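Local coordinates for elongation factor G (Thermus thermophilus, PDB 2DY1), which binds GTP and a magnesium ion and probably acts as a GTPase elongation factor in the translocation step of bacterial protein synthesis, at residues 9-14 against 96-101; 90-95 against 122-127; 284-289 against 303-308. All blocks are in the same frame, centred on the assembly; numbering follows the deposited sequence.

Contact 1. Residues 9-14 against 96-101; sequences IRTVAL and EAADAA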
loop_
_atom_site.group_PDB
_atom_site.type_symbol
_atom_site.label_atom_id
_atom_site.label_comp_id
_atom_site.label_asym_id
_atom_site.label_seq_id
_atom_site.Cartn_x
_atom_site.Cartn_y
_atom_site.Cartn_z
ATOM N N ILE A 9 8.463 -7.913 27.247
ATOM C CA ILE A 9 8.288 -6.906 26.203
ATOM C C ILE A 9 7.464 -7.526 25.086
ATOM O O ILE A 9 7.590 -8.715 24.810
ATOM C CB ILE A 9 9.648 -6.453 25.624
ATOM C CG1 ILE A 9 10.484 -5.816 26.739
ATOM C CG2 ILE A 9 9.427 -5.423 24.484
ATOM C CD1 ILE A 9 11.858 -5.413 26.300
ATOM N N ARG A 10 6.580 -6.732 24.476
ATOM C CA ARG A 10 5.770 -7.183 23.344
ATOM C C ARG A 10 5.791 -6.068 22.296
ATOM O O ARG A 10 5.852 -4.897 22.648
ATOM C CB ARG A 10 4.299 -7.388 23.724
ATOM C CG ARG A 10 4.023 -8.346 24.864
ATOM C CD ARG A 10 4.331 -9.767 24.476
ATOM N NE ARG A 10 3.994 -10.664 25.578
ATOM C CZ ARG A 10 4.862 -11.095 26.482
ATOM N NH1 ARG A 10 6.125 -10.701 26.423
ATOM N NH2 ARG A 10 4.471 -11.959 27.413
ATOM N N THR A 11 5.770 -6.437 21.023
ATOM C CA THR A 11 5.670 -5.459 19.935
ATOM C C THR A 11 4.370 -5.864 19.232
ATOM O O THR A 11 4.245 -6.986 18.729
ATOM C CB THR A 11 6.817 -5.542 18.927
ATOM O OG1 THR A 11 8.069 -5.555 19.633
ATOM C CG2 THR A 11 6.796 -4.300 18.026
ATOM N N VAL A 12 3.442 -4.920 19.123
ATOM C CA VAL A 12 2.116 -5.231 18.587
ATOM C C VAL A 12 1.644 -4.169 17.611
ATOM O O VAL A 12 1.760 -2.980 17.917
ATOM C CB VAL A 12 1.093 -5.300 19.772
ATOM C CG1 VAL A 12 -0.320 -5.604 19.263
ATOM C CG2 VAL A 12 1.537 -6.367 20.798
ATOM N N ALA A 13 1.123 -4.589 16.449
ATOM C CA ALA A 13 0.576 -3.621 15.477
ATOM C C ALA A 13 -0.932 -3.601 15.684
ATOM O O ALA A 13 -1.557 -4.655 15.689
ATOM C CB ALA A 13 0.868 -4.051 14.060
ATOM N N LEU A 14 -1.495 -2.404 15.835
ATOM C CA LEU A 14 -2.938 -2.225 16.046
ATOM C C LEU A 14 -3.470 -1.814 14.670
ATOM O O LEU A 14 -3.156 -0.719 14.145
ATOM C CB LEU A 14 -3.156 -1.125 17.088
ATOM C CG LEU A 14 -4.583 -0.626 17.299
ATOM C CD1 LEU A 14 -5.518 -1.781 17.654
ATOM C CD2 LEU A 14 -4.541 0.380 18.431
ATOM N N GLU A 96 4.891 -5.627 9.573
ATOM C CA GLU A 96 6.255 -6.168 9.410
ATOM C C GLU A 96 7.066 -5.990 10.678
ATOM O O GLU A 96 7.884 -6.848 11.050
ATOM C CB GLU A 96 7.018 -5.393 8.345
ATOM C CG GLU A 96 6.935 -5.850 6.959
ATOM C CD GLU A 96 8.097 -5.274 6.172
ATOM O OE1 GLU A 96 8.160 -5.505 4.970
ATOM O OE2 GLU A 96 8.961 -4.593 6.778
ATOM N N ALA A 97 6.866 -4.841 11.324
ATOM C CA ALA A 97 7.582 -4.465 12.522
ATOM C C ALA A 97 7.151 -5.126 13.806
ATOM O O ALA A 97 7.874 -5.071 14.779
ATOM C CB ALA A 97 7.484 -2.938 12.708
ATOM N N ALA A 98 5.973 -5.743 13.816
ATOM C CA ALA A 98 5.444 -6.319 15.055
ATOM C C ALA A 98 5.505 -7.831 15.085
ATOM O O ALA A 98 5.719 -8.447 14.056
ATOM C CB ALA A 98 3.993 -5.873 15.231
ATOM N N ASP A 99 5.287 -8.395 16.273
ATOM C CA ASP A 99 5.283 -9.840 16.427
ATOM C C ASP A 99 3.856 -10.383 16.569
ATOM O O ASP A 99 3.659 -11.603 16.689
ATOM C CB ASP A 99 6.123 -10.260 17.645
ATOM C CG ASP A 99 7.578 -9.843 17.521
ATOM O OD1 ASP A 99 8.064 -9.707 16.381
ATOM O OD2 ASP A 99 8.233 -9.658 18.578
ATOM N N ALA A 100 2.863 -9.492 16.549
ATOM C CA ALA A 100 1.454 -9.900 16.657
ATOM C C ALA A 100 0.600 -8.734 16.196
ATOM O O ALA A 100 1.055 -7.585 16.214
ATOM C CB ALA A 100 1.096 -10.253 18.094
ATOM N N ALA A 101 -0.630 -9.042 15.782
ATOM C CA ALA A 101 -1.553 -8.008 15.339
ATOM C C ALA A 101 -2.753 -7.940 16.281
ATOM O O ALA A 101 -3.324 -8.965 16.632
ATOM C CB ALA A 101 -2.037 -8.322 13.940
HETATM O O HOH W 1 6.683 -9.200 20.777
#
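Thr11 lies against the turn that joins helix 88-97 to strand 100-106, its methyl doing the touching. CG2 stands anti to the backbone N (chi1 -49° for OG1) and comes within 3.5 Å of Ala97 O, while OG1 is turned off to a hydrogen bond with Gly345 O. Further along, Ala13 CB meets Ala98 CB at 3.8 Å, and the Ala98 methyl also sits 3.4 Å from Ala13 N. The main chain closes the join: Asp99 N donates to Thr11 O at 3.0 Å, from above the carbonyl plane, and Ala13 N to Ala100 O at 3.0 Å, nearly straight at 169° and in the carbonyl plane. Asp99 brings its carboxylate back beside its own N, where a water 2.7 Å from Asp99 OD2 accepts from Thr11 N at 2.9 Å. Salt bridges from OD1 to Arg278 and from OD2 to Arg304 satisfy the buried charge. Ala13 and Ala101 form a parallel bridge, the join of two neighbouring central strands of the GTP-binding domain's P-loop NTPase fold. Strand 74-80 flanks 9-16 on its other edge, Leu272 covers Val12 and Ala100, and helix 275-279 packs on Asp99.

Contact 2. Residues 90-95 against 122-127; sequences EIRGAL and AERLGL
Helix 88-97 and the C-terminal end of helix 113-124 meet where the CA atoms of Leu95 and Ala122, the nearest CA pair of the two segments, are 6.4 Å apart. Both helices belong to the P-loop NTPase fold of the GTP-binding domain, and strand 100-106 runs between them in the chain. Helix 113-124 finishes in a Schellman motif: Gly126 takes a positive phi (77°), and Leu127 N and Gly126 N bond back to Ala122 O and Glu123 O. That turn brings Leu125 and Leu127 round to the same neighbour, Leu95, whose CB bond points at them. Leu125 lays CD1 against Leu95 CB, 3.7 Å away and near the backbone of the helix, whereas Leu127 brings its own CD1 to 3.5 Å from Leu95 O and 4.1 Å from Leu95 CD2. The same CD2 of Leu95 meets the methyl of Ala122 at 4.3 Å. With CG anti to its carbonyl carbon (chi1 -74°), Leu95 turns CD2 to Ala122 and Leu127, and its side chain also touches Val121, and Ala101, Ala13 and Val15 of the central sheet. Toward solvent the apolar contact gives way to two arginines. Arg92 is stretched out from CG to NE, and its NH1 is hydrogen-bonded to Arg377 O; Arg124 bends at chi3 to come in beside it. The guanidinium planes stand 69° apart, an edge of Arg124 facing a face of Arg92. This brings like charges together, probably at some electrostatic cost: Arg124 NH2 lies over the Arg92 guanidinium, 3.6 Å from Arg92 NH1.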
loop_
_atom_site.group_PDB
_atom_site.type_symbol
_atom_site.label_atom_id
_atom_site.label_comp_id
_atom_site.label_asym_id
_atom_site.label_seq_id
_atom_site.Cartn_x
_atom_site.Cartn_y
_atom_site.Cartn_z
ATOM N N GLU A 90 2.134 2.151 5.153
ATOM C CA GLU A 90 2.284 2.219 6.595
ATOM C C GLU A 90 1.673 1.029 7.309
ATOM O O GLU A 90 2.221 0.544 8.292
ATOM C CB GLU A 90 1.652 3.517 7.103
ATOM C CG GLU A 90 2.518 4.740 6.854
ATOM C CD GLU A 90 3.661 4.828 7.850
ATOM O OE1 GLU A 90 4.682 4.128 7.679
ATOM O OE2 GLU A 90 3.526 5.582 8.831
ATOM N N ILE A 91 0.533 0.562 6.816
ATOM C CA ILE A 91 -0.109 -0.585 7.432
ATOM C C ILE A 91 0.789 -1.814 7.332
ATOM O O ILE A 91 1.018 -2.503 8.342
ATOM C CB ILE A 91 -1.468 -0.889 6.769
ATOM C CG1 ILE A 91 -2.422 0.292 7.008
ATOM C CG2 ILE A 91 -2.090 -2.172 7.390
ATOM C CD1 ILE A 91 -3.748 0.205 6.230
ATOM N N ARG A 92 1.286 -2.100 6.136
ATOM C CA ARG A 92 2.130 -3.293 5.990
ATOM C C ARG A 92 3.444 -3.129 6.738
ATOM O O ARG A 92 3.965 -4.100 7.316
ATOM C CB ARG A 92 2.321 -3.627 4.507
ATOM C CG ARG A 92 0.992 -4.129 3.885
ATOM C CD ARG A 92 1.146 -4.672 2.497
ATOM N NE ARG A 92 -0.158 -5.065 1.942
ATOM C CZ ARG A 92 -0.294 -5.829 0.863
ATOM N NH1 ARG A 92 0.786 -6.273 0.239
ATOM N NH2 ARG A 92 -1.501 -6.141 0.409
ATOM N N GLY A 93 3.960 -1.906 6.767
ATOM C CA GLY A 93 5.188 -1.650 7.508
ATOM C C GLY A 93 4.999 -1.902 9.002
ATOM O O GLY A 93 5.886 -2.445 9.661
ATOM N N ALA A 94 3.855 -1.501 9.562
ATOM C CA ALA A 94 3.589 -1.705 10.990
ATOM C C ALA A 94 3.489 -3.194 11.299
ATOM O O ALA A 94 4.008 -3.645 12.312
ATOM C CB ALA A 94 2.300 -0.991 11.412
ATOM N N LEU A 95 2.839 -3.951 10.419
ATOM C CA LEU A 95 2.707 -5.385 10.645
ATOM C C LEU A 95 4.081 -6.056 10.540
ATOM O O LEU A 95 4.405 -6.948 11.330
ATOM C CB LEU A 95 1.684 -5.989 9.660
ATOM C CG LEU A 95 0.233 -5.627 10.039
ATOM C CD1 LEU A 95 -0.690 -5.860 8.865
ATOM C CD2 LEU A 95 -0.207 -6.422 11.276
ATOM N N ALA A 122 -1.384 -9.993 8.101
ATOM C CA ALA A 122 -0.865 -10.570 9.331
ATOM C C ALA A 122 -0.673 -12.074 9.162
ATOM O O ALA A 122 0.336 -12.631 9.593
ATOM C CB ALA A 122 -1.828 -10.288 10.505
ATOM N N GLU A 123 -1.658 -12.723 8.546
ATOM C CA GLU A 123 -1.601 -14.167 8.319
ATOM C C GLU A 123 -0.387 -14.542 7.466
ATOM O O GLU A 123 0.354 -15.477 7.813
ATOM C CB GLU A 123 -2.907 -14.627 7.656
ATOM C CG GLU A 123 -3.258 -16.091 7.889
ATOM C CD GLU A 123 -4.745 -16.363 7.701
ATOM O OE1 GLU A 123 -5.261 -16.118 6.587
ATOM O OE2 GLU A 123 -5.400 -16.811 8.670
ATOM N N ARG A 124 -0.160 -13.806 6.377
ATOM C CA ARG A 124 0.969 -14.090 5.490
ATOM C C ARG A 124 2.305 -13.890 6.187
ATOM O O ARG A 124 3.283 -14.545 5.852
ATOM C CB ARG A 124 0.900 -13.238 4.214
ATOM C CG ARG A 124 -0.297 -13.563 3.316
ATOM C CD ARG A 124 -0.056 -13.133 1.869
ATOM N NE ARG A 124 0.174 -11.696 1.736
ATOM C CZ ARG A 124 -0.626 -10.864 1.075
ATOM N NH1 ARG A 124 -1.718 -11.322 0.479
ATOM N NH2 ARG A 124 -0.333 -9.570 1.004
ATOM N N LEU A 125 2.349 -12.978 7.155
ATOM C CA LEU A 125 3.572 -12.737 7.923
ATOM C C LEU A 125 3.734 -13.770 9.030
ATOM O O LEU A 125 4.760 -13.799 9.705
ATOM C CB LEU A 125 3.554 -11.334 8.546
ATOM C CG LEU A 125 3.863 -10.208 7.559
ATOM C CD1 LEU A 125 3.448 -8.889 8.172
ATOM C CD2 LEU A 125 5.358 -10.170 7.223
ATOM N N GLY A 126 2.711 -14.603 9.221
ATOM C CA GLY A 126 2.764 -15.631 10.250
ATOM C C GLY A 126 2.536 -15.090 11.644
ATOM O O GLY A 126 2.989 -15.668 12.635
ATOM N N LEU A 127 1.810 -13.979 11.725
ATOM C CA LEU A 127 1.558 -13.348 13.003
ATOM C C LEU A 127 0.332 -13.769 13.780
ATOM O O LEU A 127 -0.728 -13.948 13.205
ATOM C CB LEU A 127 1.409 -11.828 12.819
ATOM C CG LEU A 127 2.573 -11.055 12.191
ATOM C CD1 LEU A 127 2.231 -9.539 12.257
ATOM C CD2 LEU A 127 3.872 -11.350 12.919
#

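Contact 3. Residues 284-289 against 303-308; sequences PLAKVF and LRLYRG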
loop_
_atom_site.group_PDB
_atom_site.type_symbol
_atom_site.label_atom_id
_atom_site.label_comp_id
_atom_site.label_asym_id
_atom_site.label_seq_id
_atom_site.Cartn_x
_atom_site.Cartn_y
_atom_site.Cartn_z
ATOM N N PRO A 284 22.127 -8.862 17.483
ATOM C CA PRO A 284 21.180 -7.838 17.053
ATOM C C PRO A 284 20.699 -8.041 15.614
ATOM O O PRO A 284 21.486 -8.353 14.700
ATOM C CB PRO A 284 21.986 -6.556 17.219
ATOM C CG PRO A 284 22.761 -6.832 18.466
ATOM C CD PRO A 284 23.235 -8.264 18.252
ATOM N N LEU A 285 19.387 -7.896 15.418
ATOM C CA LEU A 285 18.763 -8.004 14.098
ATOM C C LEU A 285 17.672 -6.963 14.172
ATOM O O LEU A 285 16.874 -6.974 15.105
ATOM C CB LEU A 285 18.141 -9.378 13.857
ATOM C CG LEU A 285 17.320 -9.487 12.556
ATOM C CD1 LEU A 285 18.206 -9.240 11.322
ATOM C CD2 LEU A 285 16.660 -10.855 12.492
ATOM N N ALA A 286 17.676 -6.042 13.212
ATOM C CA ALA A 286 16.706 -4.948 13.190
ATOM C C ALA A 286 16.356 -4.556 11.763
ATOM O O ALA A 286 17.005 -4.961 10.796
ATOM C CB ALA A 286 17.286 -3.731 13.913
ATOM N N LYS A 287 15.329 -3.733 11.633
ATOM C CA LYS A 287 14.921 -3.286 10.315
ATOM C C LYS A 287 14.274 -1.908 10.411
ATOM O O LYS A 287 13.589 -1.620 11.389
ATOM C CB LYS A 287 13.917 -4.283 9.727
ATOM C CG LYS A 287 13.433 -3.929 8.351
ATOM C CD LYS A 287 12.658 -5.094 7.724
ATOM C CE LYS A 287 12.174 -4.731 6.344
ATOM N NZ LYS A 287 11.526 -5.884 5.674
ATOM N N VAL A 288 14.508 -1.061 9.409
ATOM C CA VAL A 288 13.882 0.271 9.372
ATOM C C VAL A 288 12.516 -0.018 8.729
ATOM O O VAL A 288 12.450 -0.344 7.541
ATOM C CB VAL A 288 14.676 1.224 8.463
ATOM C CG1 VAL A 288 13.947 2.556 8.321
ATOM C CG2 VAL A 288 16.074 1.473 9.056
ATOM N N PHE A 289 11.433 0.083 9.507
ATOM C CA PHE A 289 10.115 -0.233 8.954
ATOM C C PHE A 289 9.378 0.973 8.419
ATOM O O PHE A 289 8.409 0.830 7.694
ATOM C CB PHE A 289 9.245 -1.004 9.971
ATOM C CG PHE A 289 8.786 -0.191 11.141
ATOM C CD1 PHE A 289 7.525 0.426 11.126
ATOM C CD2 PHE A 289 9.585 -0.081 12.281
ATOM C CE1 PHE A 289 7.074 1.145 12.270
ATOM C CE2 PHE A 289 9.157 0.619 13.400
ATOM C CZ PHE A 289 7.897 1.233 13.398
ATOM N N LEU A 303 13.143 2.089 13.757
ATOM C CA LEU A 303 13.734 0.764 13.740
ATOM C C LEU A 303 13.098 -0.189 14.700
ATOM O O LEU A 303 12.892 0.146 15.852
ATOM C CB LEU A 303 15.209 0.862 14.144
ATOM C CG LEU A 303 16.326 1.197 13.168
ATOM C CD1 LEU A 303 16.047 2.517 12.483
ATOM C CD2 LEU A 303 17.644 1.260 13.959
ATOM N N ARG A 304 12.801 -1.391 14.221
ATOM C CA ARG A 304 12.310 -2.437 15.112
ATOM C C ARG A 304 13.528 -3.307 15.419
ATOM O O ARG A 304 14.221 -3.745 14.495
ATOM C CB ARG A 304 11.256 -3.306 14.435
ATOM C CG ARG A 304 11.059 -4.677 15.147
ATOM C CD ARG A 304 10.488 -4.534 16.559
ATOM N NE ARG A 304 10.747 -5.753 17.336
ATOM C CZ ARG A 304 10.035 -6.873 17.285
ATOM N NH1 ARG A 304 8.963 -6.978 16.501
ATOM N NH2 ARG A 304 10.447 -7.927 17.995
ATOM N N LEU A 305 13.786 -3.535 16.702
ATOM C CA LEU A 305 14.886 -4.412 17.115
ATOM C C LEU A 305 14.214 -5.761 17.356
ATOM O O LEU A 305 13.468 -5.937 18.322
ATOM C CB LEU A 305 15.533 -3.883 18.402
ATOM C CG LEU A 305 16.735 -4.675 18.952
ATOM C CD1 LEU A 305 17.844 -4.733 17.907
ATOM C CD2 LEU A 305 17.234 -4.003 20.221
ATOM N N TYR A 306 14.473 -6.704 16.464
ATOM C CA TYR A 306 13.855 -8.023 16.554
ATOM C C TYR A 306 14.535 -8.939 17.523
ATOM O O TYR A 306 13.895 -9.783 18.152
ATOM C CB TYR A 306 13.862 -8.715 15.183
ATOM C CG TYR A 306 12.991 -8.073 14.110
ATOM C CD1 TYR A 306 11.602 -8.111 14.202
ATOM C CD2 TYR A 306 13.564 -7.475 12.984
ATOM C CE1 TYR A 306 10.789 -7.583 13.192
ATOM C CE2 TYR A 306 12.753 -6.929 11.959
ATOM C CZ TYR A 306 11.371 -6.996 12.077
ATOM O OH TYR A 306 10.586 -6.489 11.055
ATOM N N ARG A 307 15.843 -8.769 17.643
ATOM C CA ARG A 307 16.622 -9.664 18.487
ATOM C C ARG A 307 17.821 -8.909 18.947
ATOM O O ARG A 307 18.270 -8.006 18.260
ATOM C CB ARG A 307 17.090 -10.861 17.646
ATOM C CG ARG A 307 17.709 -12.034 18.431
ATOM C CD ARG A 307 18.027 -13.179 17.469
ATOM N NE ARG A 307 19.023 -12.794 16.470
ATOM C CZ ARG A 307 19.165 -13.383 15.291
ATOM N NH1 ARG A 307 18.373 -14.392 14.950
ATOM N NH2 ARG A 307 20.100 -12.960 14.454
ATOM N N GLY A 308 18.322 -9.282 20.118
ATOM C CA GLY A 308 19.515 -8.648 20.639
ATOM C C GLY A 308 19.262 -7.496 21.573
ATOM O O GLY A 308 18.126 -7.138 21.863
HETATM O O HOH W 2 21.624 -10.809 13.511
#
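The Tyr306 ring has Arg304 CG over one face, 3.5 Å above the plane and toward the rim, while Lys287 CB comes in at its edge, 3.7 Å from Tyr306 CE2. Arg304 folds back at chi2 (65°), which brings its guanidinium over Tyr306 CD1, an atom 3.6 Å from the guanidinium plane; Arg304 NE bonds to Leu305 O at 2.9 Å. Phe289 turns its ring edge to Arg304 N; at the other end of the pair, Leu285 CB lies over a face of the Arg307 guanidinium. These side chains decorate an antiparallel hairpin of strands 285-294 and 298-307 in domain 2, interrupted by a classic beta bulge. There Tyr306 and Arg307 both face Leu285, whose carbonyl takes two donors, Tyr306 N at 2.8 Å and Arg307 N at 3.3 Å. Past the bulge, Lys287 and Arg304 form a hydrogen-bonded pair, with Arg304 N donating to Lys287 O at 2.9 Å. The opposite face is apolar: Val288 CG2 meets Leu303 CD1 at 3.6 Å, and Ala286 sits by Leu305. Lys287, extended beyond CG, carries NZ to Pro374 O and a salt bridge with Glu96, and Arg304 NH1 and Tyr306 OH bond to the carbonyls of Ala97 and Glu96.

Helix 88-97 ties the three contacts together. Its C-terminal end belongs to contact 1 and the turns before it to contact 2, whose centres are about 9 Å apart; Ala101 CB touches Leu95 CD2 at 3.7 Å, so the strand pair and the helix pair touch directly. Contact 3, centred about 12 Å from contact 1, is domain 2 settling on that helix end, where Ala97 CB packs 3.4 Å from Phe289 CG. Contacts 2 and 3 barely meet, through Gly93 O and Phe289 CD1. None lines the nucleotide pocket: the side chains of Ala13 and Leu95 each stay about 13 Å from GTP, and that of Ala13 about 12 Å from the magnesium ion.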